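Local structure of inositol-1-monophosphatase (5ZHH) at residues A[209-213]-A[214-218]. The protein probably catalyses the hydrolysis of inositol monophosphates to free inositol and phosphate. Numbering follows the deposited sequence.
Sequences RGISP and WDVVA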
loop_
_atom_site.group_PDB
_atom_site.type_symbol
_atom_site.label_atom_id
_atom_site.label_comp_id
_atom_site.label_asym_id
_atom_site.label_seq_id
_atom_site.Cartn_x
_atom_site.Cartn_y
_atom_site.Cartn_z
ATOM N N ARG A 209 27.801 1.859 19.296
ATOM C CA ARG A 209 28.283 1.073 20.418
ATOM C C ARG A 209 27.106 0.651 21.285
ATOM O O ARG A 209 26.006 1.205 21.192
ATOM C CB ARG A 209 29.300 1.855 21.263
ATOM C CG ARG A 209 28.718 3.060 21.979
ATOM C CD ARG A 209 29.638 3.568 23.086
ATOM N NE ARG A 209 29.746 2.630 24.200
ATOM C CZ ARG A 209 28.875 2.554 25.202
ATOM N NH1 ARG A 209 27.819 3.360 25.239
ATOM N NH2 ARG A 209 29.060 1.669 26.171
ATOM N N GLY A 210 27.344 -0.356 22.118
ATOM C CA GLY A 210 26.311 -0.835 23.012
ATOM C C GLY A 210 25.216 -1.625 22.332
ATOM O O GLY A 210 24.094 -1.681 22.847
ATOM N N ILE A 211 25.503 -2.245 21.189
ATOM C CA ILE A 211 24.481 -3.033 20.511
ATOM C C ILE A 211 24.584 -4.489 20.945
ATOM O O ILE A 211 25.602 -4.944 21.484
ATOM C CB ILE A 211 24.553 -2.905 18.971
ATOM C CG1 ILE A 211 25.959 -3.174 18.432
ATOM C CG2 ILE A 211 24.108 -1.517 18.549
ATOM C CD1 ILE A 211 26.285 -4.642 18.177
ATOM N N SER A 212 23.512 -5.230 20.682
ATOM C CA SER A 212 23.371 -6.631 21.031
ATOM C C SER A 212 23.353 -7.490 19.775
ATOM O O SER A 212 23.048 -7.001 18.682
ATOM C CB SER A 212 22.077 -6.848 21.826
ATOM O OG SER A 212 22.107 -6.120 23.042
ATOM N N PRO A 213 23.676 -8.783 19.893
ATOM C CA PRO A 213 23.727 -9.626 18.687
ATOM C C PRO A 213 22.430 -9.646 17.904
ATOM O O PRO A 213 22.454 -9.534 16.671
ATOM C CB PRO A 213 24.065 -11.014 19.251
ATOM C CG PRO A 213 24.777 -10.735 20.527
ATOM C CD PRO A 213 24.121 -9.509 21.095
ATOM N N TRP A 214 21.288 -9.744 18.586
ATOM C CA TRP A 214 20.026 -9.811 17.860
ATOM C C TRP A 214 19.723 -8.517 17.115
ATOM O O TRP A 214 18.918 -8.532 16.182
ATOM C CB TRP A 214 18.883 -10.143 18.819
ATOM C CG TRP A 214 18.944 -9.372 20.091
ATOM C CD1 TRP A 214 18.451 -8.117 20.316
ATOM C CD2 TRP A 214 19.518 -9.807 21.325
ATOM N NE1 TRP A 214 18.698 -7.741 21.618
ATOM C CE2 TRP A 214 19.348 -8.764 22.258
ATOM C CE3 TRP A 214 20.166 -10.978 21.732
ATOM C CZ2 TRP A 214 19.805 -8.854 23.571
ATOM C CZ3 TRP A 214 20.615 -11.070 23.033
ATOM C CH2 TRP A 214 20.433 -10.014 23.940
ATOM N N ASP A 215 20.377 -7.411 17.481
ATOM C CA ASP A 215 20.196 -6.160 16.749
ATOM C C ASP A 215 20.880 -6.179 15.388
ATOM O O ASP A 215 20.462 -5.445 14.485
ATOM C CB ASP A 215 20.748 -4.963 17.538
ATOM C CG ASP A 215 19.997 -4.684 18.839
ATOM O OD1 ASP A 215 18.778 -4.953 18.918
ATOM O OD2 ASP A 215 20.645 -4.140 19.769
ATOM N N VAL A 216 21.956 -6.951 15.223
ATOM C CA VAL A 216 22.848 -6.737 14.089
ATOM C C VAL A 216 23.059 -7.967 13.212
ATOM O O VAL A 216 23.468 -7.804 12.051
ATOM C CB VAL A 216 24.216 -6.184 14.553
ATOM C CG1 VAL A 216 24.035 -4.874 15.317
ATOM C CG2 VAL A 216 24.956 -7.205 15.401
ATOM N N VAL A 217 22.816 -9.187 13.699
ATOM C CA VAL A 217 23.223 -10.376 12.947
ATOM C C VAL A 217 22.546 -10.409 11.578
ATOM O O VAL A 217 23.204 -10.592 10.547
ATOM C CB VAL A 217 22.932 -11.656 13.757
ATOM C CG1 VAL A 217 22.988 -12.889 12.852
ATOM C CG2 VAL A 217 23.932 -11.790 14.892
ATOM N N ALA A 218 21.225 -10.204 11.540
ATOM C CA ALA A 218 20.522 -10.226 10.258
ATOM C C ALA A 218 21.024 -9.125 9.330
ATOM O O ALA A 218 21.255 -9.364 8.138
ATOM C CB ALA A 218 19.017 -10.084 10.474
HETATM O O HOH W 1 21.541 -3.416 22.948
#
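The Trp-Asp pair that opens the C-terminal signature of the inositol monophosphatase family lies in the first turn of helix 213-225, and here Trp-214 and Asp-215 fold back on Ser-212 in the loop from strand 205-208. Trp-214 lays one face of its indole against Ser-212. CB of Ser-212 stands over that face in a CH-pi contact, 3.7 Å from the centroid of the five-membered ring, and CB comes within 3.4 Å of Trp-214 CE2. With chi1 of 44°, CG of Trp-214 lies between its backbone N and carbonyl carbon, which turns the ring back over the preceding residues. CD of Pro-213 is also above that face, but further from it. Leu-68 of strand 66-69 also touches the Trp-214 side chain. Cutting Trp-214 back to an alanine is likely to strip CB of Ser-212 of its aromatic cover and to open a gap beside Leu-68.

Asp-215 reaches back too. Its OD2 accepts a hydrogen bond from Ser-212 N at 3.2 Å, the donor sitting out of the carboxylate plane. In return, Asp-215 N bonds to Ser-212 O at 3.0 Å. A water joins Gly-210 O and Ser-212 OG, and binds Asp-215 OD2 weakly. Pro-213 O takes two donors, Val-216 N and Val-217 N, each at 3.0 Å; the Val-217 N lies almost in line with the C=O bond, the Val-216 N well above the carbonyl plane. On the buried side, CD1 of Ile-211 packs on CG1 of Val-216 at 3.6 Å, the two side chains at about a right angle.

Asp-215 OD1 lies close to the carboxylates of Asp-87 and Asp-90. This cluster is consistent with the metal-binding active site of the inositol monophosphatase fold.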